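Local coordinates for protein alcohol dehydrogenase (Aeropyrum pernix, PDB 1H2B) that probably oxidises alcohols with NAD+ as a zinc-dependent dehydrogenase, and binds zinc and a nicotinamide dinucleotide, at residues 110-115 and 121-126; 101-106 and 141-146; 191-196 and 272-277. One frame throughout, in Å; residues are numbered along the deposited sequence. Where two conformers were deposited one is given.

Contact 1: 110-115 and 121-126; sequences GTCLAC and MHCENL. With ZN (zinc ion), chain K.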
loop_
_atom_site.group_PDB
_atom_site.type_symbol
_atom_site.label_atom_id
_atom_site.label_comp_id
_atom_site.label_asym_id
_atom_site.label_seq_id
_atom_site.Cartn_x
_atom_site.Cartn_y
_atom_site.Cartn_z
ATOM N N GLY B 110 8.930 20.246 -14.117
ATOM C CA GLY B 110 9.581 18.947 -14.184
ATOM C C GLY B 110 10.885 18.859 -13.391
ATOM O O GLY B 110 11.573 17.832 -13.430
ATOM N N THR B 111 11.228 19.919 -12.655
ATOM C CA THR B 111 12.534 19.964 -11.968
ATOM C C THR B 111 12.447 19.824 -10.451
ATOM O O THR B 111 13.340 19.237 -9.822
ATOM C CB THR B 111 13.328 21.244 -12.341
ATOM O OG1 THR B 111 12.484 22.389 -12.201
ATOM C CG2 THR B 111 13.707 21.238 -13.834
ATOM N N CYS B 112 11.376 20.350 -9.861
ATOM C CA CYS B 112 11.195 20.249 -8.416
ATOM C C CYS B 112 10.926 18.794 -7.976
ATOM O O CYS B 112 10.601 17.935 -8.808
ATOM C CB CYS B 112 10.069 21.163 -7.951
ATOM S SG CYS B 112 8.434 20.434 -8.249
ATOM N N LEU B 113 11.058 18.529 -6.679
ATOM C CA LEU B 113 10.976 17.160 -6.155
ATOM C C LEU B 113 9.615 16.496 -6.379
ATOM O O LEU B 113 9.541 15.270 -6.587
ATOM C CB LEU B 113 11.364 17.113 -4.674
ATOM C CG LEU B 113 12.871 17.003 -4.379
ATOM C CD1 LEU B 113 13.494 18.370 -4.064
ATOM C CD2 LEU B 113 13.127 16.029 -3.236
ATOM N N ALA B 114 8.546 17.299 -6.323
ATOM C CA ALA B 114 7.198 16.801 -6.594
ATOM C C ALA B 114 7.068 16.298 -8.008
ATOM O O ALA B 114 6.528 15.214 -8.258
ATOM C CB ALA B 114 6.168 17.892 -6.327
ATOM N N CYS B 115 7.582 17.084 -8.931
ATOM C CA CYS B 115 7.582 16.738 -10.323
ATOM C C CYS B 115 8.427 15.488 -10.561
ATOM O O CYS B 115 8.065 14.602 -11.347
ATOM C CB CYS B 115 8.134 17.945 -11.074
ATOM S SG CYS B 115 6.861 19.153 -11.562
ATOM N N MET B 121 0.283 18.076 -9.680
ATOM C CA MET B 121 -0.469 19.085 -8.935
ATOM C C MET B 121 0.265 19.649 -7.749
ATOM O O MET B 121 -0.198 20.616 -7.127
ATOM C CB MET B 121 -1.870 18.585 -8.532
ATOM C CG MET B 121 -2.783 18.141 -9.706
ATOM S SD MET B 121 -2.947 19.436 -10.954
ATOM C CE MET B 121 -3.569 20.740 -9.992
ATOM N N HIS B 122 1.445 19.094 -7.448
ATOM C CA HIS B 122 2.174 19.548 -6.268
ATOM C C HIS B 122 3.511 20.154 -6.643
ATOM O O HIS B 122 4.391 20.375 -5.790
ATOM C CB HIS B 122 2.258 18.419 -5.254
ATOM C CG HIS B 122 0.904 18.059 -4.740
ATOM N ND1 HIS B 122 0.168 18.895 -3.931
ATOM C CD2 HIS B 122 0.115 16.993 -5.002
ATOM C CE1 HIS B 122 -1.022 18.353 -3.704
ATOM N NE2 HIS B 122 -1.072 17.195 -4.341
ATOM N N CYS B 123 3.639 20.454 -7.929
ATOM C CA CYS B 123 4.827 21.107 -8.426
ATOM C C CYS B 123 4.958 22.527 -7.881
ATOM O O CYS B 123 3.995 23.272 -7.800
ATOM C CB CYS B 123 4.832 21.058 -9.951
ATOM S SG CYS B 123 5.103 19.367 -10.517
ATOM N N GLU B 124 6.169 22.864 -7.445
ATOM C CA GLU B 124 6.449 24.159 -6.822
ATOM C C GLU B 124 6.104 25.371 -7.678
ATOM O O GLU B 124 5.626 26.385 -7.167
ATOM C CB GLU B 124 7.935 24.235 -6.434
ATOM C CG GLU B 124 8.295 23.382 -5.227
ATOM C CD GLU B 124 8.829 24.220 -4.077
ATOM O OE1 GLU B 124 9.569 25.203 -4.348
ATOM O OE2 GLU B 124 8.502 23.910 -2.902
ATOM N N ASN B 125 6.339 25.281 -8.976
ATOM C CA ASN B 125 6.171 26.468 -9.812
ATOM C C ASN B 125 4.948 26.356 -10.707
ATOM O O ASN B 125 4.952 26.818 -11.846
ATOM C CB ASN B 125 7.432 26.718 -10.654
ATOM C CG ASN B 125 8.623 27.161 -9.809
ATOM O OD1 ASN B 125 8.517 28.068 -8.968
ATOM N ND2 ASN B 125 9.770 26.515 -10.029
ATOM N N LEU B 126 3.905 25.744 -10.169
ATOM C CA LEU B 126 2.704 25.411 -10.936
ATOM C C LEU B 126 1.947 26.645 -11.433
ATOM O O LEU B 126 1.676 27.579 -10.682
ATOM C CB LEU B 126 1.759 24.596 -10.032
ATOM C CG LEU B 126 0.572 23.909 -10.693
ATOM C CD1 LEU B 126 0.746 23.755 -12.150
ATOM C CD2 LEU B 126 0.572 22.538 -10.097
HETATM ZN ZN ZN K . 7.684 20.928 -10.430
#
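C112 and C115 face C123 and E124 around a zinc ion. C112 SG lies 2.4 Å from the zinc and C115 SG 2.3 Å from it; D109, just before this segment, adds its OD1. This is the structural zinc site of the zinc-dependent alcohol dehydrogenases, here with an aspartate among its ligands. In the conformer described, C115 SG is bonded covalently to C123 SG at 2.1 Å, with a dihedral of 124° about the S-S bond, well wider than usual. C123 was modelled in two conformers, and a disulfide and a full-length zinc bond on one sulfur suggest a mixture of states, so the disulfide geometry is doubtful in detail. In it C123 SG stays 3.0 Å from the zinc, beyond the distances of the two cysteine ligands.

The second shell acts on C112 SG. E124 N donates to this sulfur over 3.4 Å, nearly straight at 166°, while C115 N donates from its own segment, also nearly straight, an N-cap bond before the short helix 113-116. Two N-H groups and the metal thus grip one sulfur, and the donors probably help to spread its negative charge. A chi1 of 80° sets SG between the backbone N and carbonyl carbon of C112, where it meets both the metal and E124 N. Beside it, A114 CB is pressed to 3.1 Å from H122 O, a tight approach of methyl to carbonyl, and E124 CG lies alongside C112 CB.

Farther out, N125 ND2 bonds D109 OD2, steadying the third ligand. E124 pairs with R253 of the second subunit, where H122 NE2 bonds the E301 carboxylate and ND1 bonds R277 NE. The whole forms a lobe on helix 113-116 and the loop leading towards strand 140-143, with L113 packing on H316 of a third subunit.

Contact 2: 101-106 and 141-146; sequences VILHPA and MRTSHR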
loop_
_atom_site.group_PDB
_atom_site.type_symbol
_atom_site.label_atom_id
_atom_site.label_comp_id
_atom_site.label_asym_id
_atom_site.label_seq_id
_atom_site.Cartn_x
_atom_site.Cartn_y
_atom_site.Cartn_z
ATOM N N VAL B 101 -4.571 16.812 -29.640
ATOM C CA VAL B 101 -3.998 16.697 -28.297
ATOM C C VAL B 101 -5.062 16.976 -27.240
ATOM O O VAL B 101 -6.098 17.656 -27.482
ATOM C CB VAL B 101 -2.829 17.691 -28.054
ATOM C CG1 VAL B 101 -1.633 17.379 -28.994
ATOM C CG2 VAL B 101 -3.281 19.174 -28.196
ATOM N N ILE B 102 -4.809 16.425 -26.052
ATOM C CA ILE B 102 -5.569 16.774 -24.864
ATOM C C ILE B 102 -4.567 17.332 -23.872
ATOM O O ILE B 102 -3.417 16.907 -23.802
ATOM C CB ILE B 102 -6.368 15.556 -24.290
ATOM C CG1 ILE B 102 -7.181 15.981 -23.022
ATOM C CG2 ILE B 102 -5.419 14.361 -23.917
ATOM C CD1 ILE B 102 -8.247 14.897 -22.694
ATOM N N LEU B 103 -4.997 18.331 -23.118
ATOM C CA LEU B 103 -4.080 19.033 -22.224
ATOM C C LEU B 103 -4.301 18.758 -20.769
ATOM O O LEU B 103 -5.400 18.987 -20.231
ATOM C CB LEU B 103 -4.130 20.567 -22.434
ATOM C CG LEU B 103 -3.918 20.996 -23.888
ATOM C CD1 LEU B 103 -3.991 22.551 -24.020
ATOM C CD2 LEU B 103 -2.557 20.534 -24.369
ATOM N N HIS B 104 -3.242 18.311 -20.084
ATOM C CA HIS B 104 -3.276 18.302 -18.627
ATOM C C HIS B 104 -3.367 19.746 -18.126
ATOM O O HIS B 104 -2.726 20.631 -18.684
ATOM C CB HIS B 104 -1.997 17.681 -18.086
ATOM C CG HIS B 104 -2.052 17.425 -16.617
ATOM N ND1 HIS B 104 -1.861 18.423 -15.689
ATOM C CD2 HIS B 104 -2.385 16.313 -15.927
ATOM C CE1 HIS B 104 -2.060 17.935 -14.468
ATOM N NE2 HIS B 104 -2.372 16.647 -14.591
ATOM N N PRO B 105 -4.235 20.030 -17.159
ATOM C CA PRO B 105 -4.459 21.447 -16.842
ATOM C C PRO B 105 -3.321 22.156 -16.143
ATOM O O PRO B 105 -3.382 23.376 -16.071
ATOM C CB PRO B 105 -5.743 21.433 -15.984
ATOM C CG PRO B 105 -5.975 20.007 -15.600
ATOM C CD PRO B 105 -5.137 19.123 -16.418
ATOM N N ALA B 106 -2.330 21.452 -15.601
ATOM C CA ALA B 106 -1.195 22.074 -14.908
ATOM C C ALA B 106 -0.036 22.275 -15.873
ATOM O O ALA B 106 0.231 21.420 -16.718
ATOM C CB ALA B 106 -0.715 21.158 -13.785
ATOM N N MET B 141 -4.360 28.871 -27.299
ATOM C CA MET B 141 -3.890 28.901 -25.918
ATOM C C MET B 141 -2.481 28.355 -25.855
ATOM O O MET B 141 -2.180 27.365 -26.494
ATOM C CB MET B 141 -4.802 28.010 -25.031
ATOM C CG MET B 141 -4.488 28.186 -23.561
ATOM S SD MET B 141 -5.338 26.891 -22.536
ATOM C CE MET B 141 -3.955 25.693 -22.474
ATOM N N ARG B 142 -1.624 29.038 -25.097
ATOM C CA ARG B 142 -0.285 28.543 -24.810
ATOM C C ARG B 142 -0.239 27.603 -23.609
ATOM O O ARG B 142 -1.021 27.740 -22.620
ATOM C CB ARG B 142 0.722 29.698 -24.712
ATOM C CG ARG B 142 0.578 30.615 -23.509
ATOM C CD ARG B 142 1.565 31.773 -23.515
ATOM N NE ARG B 142 1.612 32.416 -22.211
ATOM C CZ ARG B 142 2.616 33.203 -21.816
ATOM N NH1 ARG B 142 3.631 33.479 -22.646
ATOM N NH2 ARG B 142 2.606 33.761 -20.598
ATOM N N THR B 143 0.686 26.642 -23.699
ATOM C CA THR B 143 0.857 25.669 -22.633
ATOM C C THR B 143 2.267 25.116 -22.707
ATOM O O THR B 143 3.045 25.603 -23.529
ATOM C CB THR B 143 -0.253 24.584 -22.730
ATOM O OG1 THR B 143 -0.135 23.736 -21.589
ATOM C CG2 THR B 143 -0.077 23.677 -23.946
ATOM N N SER B 144 2.564 24.084 -21.902
ATOM C CA SER B 144 3.883 23.418 -21.905
ATOM C C SER B 144 3.755 22.073 -22.608
ATOM O O SER B 144 2.746 21.384 -22.521
ATOM C CB SER B 144 4.368 23.165 -20.494
ATOM O OG SER B 144 5.500 22.269 -20.505
ATOM N N HIS B 145 4.814 21.666 -23.328
ATOM C CA HIS B 145 4.803 20.350 -23.947
ATOM C C HIS B 145 4.627 19.261 -22.877
ATOM O O HIS B 145 4.090 18.196 -23.205
ATOM C CB HIS B 145 6.118 20.087 -24.752
ATOM C CG HIS B 145 7.304 19.834 -23.886
ATOM N ND1 HIS B 145 8.108 20.842 -23.408
ATOM C CD2 HIS B 145 7.813 18.677 -23.380
ATOM C CE1 HIS B 145 9.053 20.330 -22.637
ATOM N NE2 HIS B 145 8.905 19.020 -22.617
ATOM N N ARG B 146 5.024 19.563 -21.636
ATOM C CA ARG B 146 4.873 18.599 -20.531
ATOM C C ARG B 146 3.386 18.345 -20.215
ATOM O O ARG B 146 3.070 17.349 -19.560
ATOM C CB ARG B 146 5.583 19.040 -19.259
ATOM C CG ARG B 146 7.094 18.943 -19.408
ATOM C CD ARG B 146 7.810 19.273 -18.111
ATOM N NE ARG B 146 8.042 18.023 -17.391
ATOM C CZ ARG B 146 7.391 17.640 -16.303
ATOM N NH1 ARG B 146 6.468 18.415 -15.761
ATOM N NH2 ARG B 146 7.677 16.480 -15.745
HETATM O O HOH W 1 -2.481 23.055 -20.205
#
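H104, whose carbonyl O is linked to T143 OG1 through a water, carries its imidazole with P105 CD over one face, 3.4 Å above the plane and displaced towards the rim; A106 CA lies in plane at the edge. A106 N donates to H104 ND1 in a nearly straight bond, though the donor is tilted 23° out of the ring plane. NE2 bonds G310 O, so both ring nitrogens are engaged and the ring's rotation is fixed. On the other segment, the H145 ring has R146 CG against one face, and S144 OG accepts from R146 N at 3.0 Å, an ST turn just after the strand.

Across the contact the main touch is apolar. L103 and M141 reach for each other tip to tip, L103 CD1 coming within 3.5 Å of M141 CE. M141 runs extended through chi2 and then bends at chi3 (94°), which swings its methyl round to the leucine. T143 CG2 faces both leucine methyls from one side, nearly equidistant, 4.0 Å from L103 CD2, the side chains crossing obliquely. With chi1 of T143 at -174°, OG1 is turned away from its own N to meet the water, which donates to H104 O at 2.9 Å.

L103 and T143 have CA atoms 8.3 Å apart, too far for paired strands. Strands 100-103 and 140-143 are joined instead through 81-88 and 44-52, in a curled sheet of the GroES-like domain whose interior these side chains fill. N81 of strand 81-88 touches both L103 and M141, V44 of strand 44-52 lies against T143, and helix 166-181 packs on I102 and H104.

Contact 3: 191-196 and 272-277; sequences AIVGVG and PYLLGR. With NAJ (nicotinamide-adenine-dinucleotide (acidic form)), chain I.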
loop_
_atom_site.group_PDB
_atom_site.type_symbol
_atom_site.label_atom_id
_atom_site.label_comp_id
_atom_site.label_asym_id
_atom_site.label_seq_id
_atom_site.Cartn_x
_atom_site.Cartn_y
_atom_site.Cartn_z
ATOM N N ALA B 191 -20.973 5.371 -2.171
ATOM C CA ALA B 191 -21.944 6.428 -2.520
ATOM C C ALA B 191 -21.210 7.472 -3.336
ATOM O O ALA B 191 -20.195 8.038 -2.889
ATOM C CB ALA B 191 -22.483 7.096 -1.288
ATOM N N ILE B 192 -21.696 7.712 -4.547
ATOM C CA ILE B 192 -21.115 8.738 -5.409
ATOM C C ILE B 192 -22.139 9.857 -5.387
ATOM O O ILE B 192 -23.299 9.652 -5.787
ATOM C CB ILE B 192 -20.770 8.143 -6.849
ATOM C CG1 ILE B 192 -20.078 9.179 -7.741
ATOM C CG2 ILE B 192 -21.996 7.449 -7.533
ATOM C CD1 ILE B 192 -20.978 10.288 -8.236
ATOM N N VAL B 193 -21.756 11.004 -4.845
ATOM C CA VAL B 193 -22.731 12.051 -4.563
ATOM C C VAL B 193 -22.520 13.189 -5.539
ATOM O O VAL B 193 -21.458 13.832 -5.522
ATOM C CB VAL B 193 -22.533 12.556 -3.114
ATOM C CG1 VAL B 193 -23.500 13.719 -2.824
ATOM C CG2 VAL B 193 -22.685 11.404 -2.127
ATOM N N GLY B 194 -23.540 13.443 -6.396
ATOM C CA GLY B 194 -23.441 14.456 -7.418
ATOM C C GLY B 194 -23.125 13.842 -8.748
ATOM O O GLY B 194 -21.960 13.532 -8.991
ATOM N N VAL B 195 -24.162 13.632 -9.567
ATOM C CA VAL B 195 -23.996 13.009 -10.882
ATOM C C VAL B 195 -23.873 14.123 -11.910
ATOM O O VAL B 195 -24.683 14.238 -12.847
ATOM C CB VAL B 195 -25.144 12.008 -11.201
ATOM C CG1 VAL B 195 -24.850 11.238 -12.539
ATOM C CG2 VAL B 195 -25.336 11.019 -10.068
ATOM N N GLY B 196 -22.835 14.938 -11.693
ATOM C CA GLY B 196 -22.591 16.112 -12.504
ATOM C C GLY B 196 -21.536 15.878 -13.554
ATOM O O GLY B 196 -21.353 14.749 -14.020
ATOM N N PRO B 272 -20.458 12.944 5.429
ATOM C CA PRO B 272 -19.735 12.194 6.472
ATOM C C PRO B 272 -20.652 11.217 7.188
ATOM O O PRO B 272 -20.161 10.196 7.645
ATOM C CB PRO B 272 -19.243 13.287 7.437
ATOM C CG PRO B 272 -19.228 14.551 6.582
ATOM C CD PRO B 272 -20.418 14.404 5.631
ATOM N N TYR B 273 -21.972 11.508 7.261
ATOM C CA TYR B 273 -22.903 10.674 7.988
ATOM C C TYR B 273 -23.308 9.455 7.160
ATOM O O TYR B 273 -24.013 8.575 7.702
ATOM C CB TYR B 273 -24.134 11.503 8.390
ATOM C CG TYR B 273 -23.792 12.466 9.498
ATOM C CD1 TYR B 273 -23.405 13.751 9.200
ATOM C CD2 TYR B 273 -23.785 12.053 10.813
ATOM C CE1 TYR B 273 -23.062 14.671 10.229
ATOM C CE2 TYR B 273 -23.416 12.959 11.862
ATOM C CZ TYR B 273 -23.056 14.236 11.528
ATOM O OH TYR B 273 -22.704 15.100 12.537
ATOM N N LEU B 274 -22.867 9.391 5.888
ATOM C CA LEU B 274 -23.077 8.160 5.083
ATOM C C LEU B 274 -22.097 7.042 5.438
ATOM O O LEU B 274 -22.320 5.871 5.109
ATOM C CB LEU B 274 -22.952 8.444 3.578
ATOM C CG LEU B 274 -23.847 9.563 3.021
ATOM C CD1 LEU B 274 -23.473 9.843 1.588
ATOM C CD2 LEU B 274 -25.309 9.144 3.208
ATOM N N LEU B 275 -21.012 7.398 6.122
ATOM C CA LEU B 275 -19.901 6.460 6.283
ATOM C C LEU B 275 -20.143 5.388 7.336
ATOM O O LEU B 275 -20.614 5.651 8.460
ATOM C CB LEU B 275 -18.639 7.218 6.697
ATOM C CG LEU B 275 -18.149 8.267 5.687
ATOM C CD1 LEU B 275 -16.916 8.973 6.303
ATOM C CD2 LEU B 275 -17.807 7.704 4.282
ATOM N N GLY B 276 -19.767 4.173 6.969
ATOM C CA GLY B 276 -19.732 3.090 7.930
ATOM C C GLY B 276 -18.387 3.043 8.639
ATOM O O GLY B 276 -17.546 3.939 8.474
ATOM N N ARG B 277 -18.170 1.970 9.411
ATOM C CA ARG B 277 -16.886 1.845 10.145
ATOM C C ARG B 277 -15.704 1.726 9.205
ATOM O O ARG B 277 -15.730 0.991 8.203
ATOM C CB ARG B 277 -16.947 0.630 11.069
ATOM C CG ARG B 277 -18.046 0.756 12.074
ATOM C CD ARG B 277 -17.971 -0.277 13.201
ATOM N NE ARG B 277 -16.837 0.012 14.118
ATOM C CZ ARG B 277 -16.782 0.960 15.048
ATOM N NH1 ARG B 277 -17.806 1.766 15.292
ATOM N NH2 ARG B 277 -15.685 1.048 15.805
HETATM P PA NAJ I . -21.753 20.133 -11.712
HETATM O O1A NAJ I . -22.488 21.425 -11.485
HETATM O O2A NAJ I . -21.686 19.543 -13.131
HETATM O O5B NAJ I . -22.387 18.927 -10.879
HETATM C C5B NAJ I . -22.873 19.091 -9.539
HETATM C C4B NAJ I . -23.919 18.000 -9.389
HETATM O O4B NAJ I . -24.298 17.975 -7.998
HETATM C C3B NAJ I . -25.164 18.213 -10.248
HETATM O O3B NAJ I . -25.526 17.025 -10.971
HETATM C C2B NAJ I . -26.155 18.588 -9.155
HETATM O O2B NAJ I . -27.526 18.335 -9.498
HETATM C C1B NAJ I . -25.702 17.760 -7.945
HETATM N N9A NAJ I . -26.176 18.245 -6.649
HETATM C C8A NAJ I . -26.434 19.549 -6.205
HETATM N N7A NAJ I . -26.827 19.509 -4.903
HETATM C C5A NAJ I . -26.832 18.201 -4.515
HETATM C C6A NAJ I . -27.138 17.567 -3.336
HETATM N N6A NAJ I . -27.577 18.217 -2.250
HETATM N N1A NAJ I . -26.966 16.209 -3.260
HETATM C C2A NAJ I . -26.568 15.453 -4.348
HETATM N N3A NAJ I . -26.295 16.085 -5.511
HETATM C C4A NAJ I . -26.431 17.435 -5.589
HETATM O O3 NAJ I . -20.298 20.347 -11.110
HETATM P PN NAJ I . -18.889 19.729 -11.597
HETATM O O1N NAJ I . -18.296 20.575 -12.626
HETATM O O2N NAJ I . -19.048 18.281 -11.838
HETATM O O5D NAJ I . -18.017 20.020 -10.281
HETATM C C5D NAJ I . -18.345 19.305 -9.092
HETATM C C4D NAJ I . -17.603 19.921 -7.917
HETATM O O4D NAJ I . -16.215 19.562 -8.035
HETATM C C3D NAJ I . -17.618 21.449 -7.903
HETATM O O3D NAJ I . -17.495 21.884 -6.536
HETATM C C2D NAJ I . -16.334 21.811 -8.664
HETATM O O2D NAJ I . -15.832 23.095 -8.418
HETATM C C1D NAJ I . -15.419 20.722 -8.077
HETATM N N1N NAJ I . -14.164 20.420 -8.766
HETATM C C2N NAJ I . -13.165 19.908 -7.991
HETATM C C3N NAJ I . -11.967 19.535 -8.575
HETATM C C7N NAJ I . -10.857 19.033 -7.711
HETATM O O7N NAJ I . -9.706 18.781 -8.357
HETATM N N7N NAJ I . -10.951 18.760 -6.406
HETATM C C4N NAJ I . -11.740 19.642 -9.987
HETATM C C5N NAJ I . -12.884 20.013 -10.749
HETATM C C6N NAJ I . -14.053 20.426 -10.139
#
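L274 presents a single methyl, CD1, to two side chains of the strand at 191-193: it sits 4.1 Å from A191 CB and likewise 4.1 Å from V193 CG2. The alanine and the valine are two residues apart, and the CB of each points towards L274, so they line the same face of the strand. I192, between them, points the other way, onto helix 197-209. L274 is stretched out, with chi2 at 172°, which carries CD1 far enough to span a CA separation of 7.9 Å between A191 and L274. The valine and the leucine meet at a slant rather than end on.

V193 divides its two branches between protein and cofactor. With chi1 at 177°, CG1 lies opposite the backbone N and approaches adenine atom C2A at 3.8 Å, while CG2 is left for L274. Strand 189-193 is the first strand of the Rossmann fold, central in the parallel sheet, and leads into the glycine-rich turn before helix 197-209. G194 and G196 belong to that GxGxxG turn: with no side chain, G196 brings CA to 3.3 Å from cofactor O5B. V195 is the centre of an inverse gamma turn, and its N donates to D218, which also binds the dinucleotide.

Around L274, residues 272-274 have helical backbone angles, and L275 N bonds P272 O at 3.3 Å as the chain straightens into strand 275-276.

How the contacts relate
Contacts 1 and 2 are neighbours, with centres 15 Å apart, and contact 1 is nested along the chain inside the loop closed by contact 2. They touch where L126 CD1 meets A106 CB at 3.4 Å and M121 SD meets H104 CE1 at 3.9 Å. The H122 side chain lies about 7 Å from the bound octanoic acid and that of L103 about 12 Å; the M141 side chain is about 7 Å from that of H79, a ligand of the other zinc, next to the octanoic acid. Contact 3, whose segment 191-196 touches the dinucleotide itself, stays about 19 Å from contact 1 at the nearest atoms within the chain. Between subunits, however, the two meet: R277 NH2 of one is hydrogen-bonded to M121 O of another.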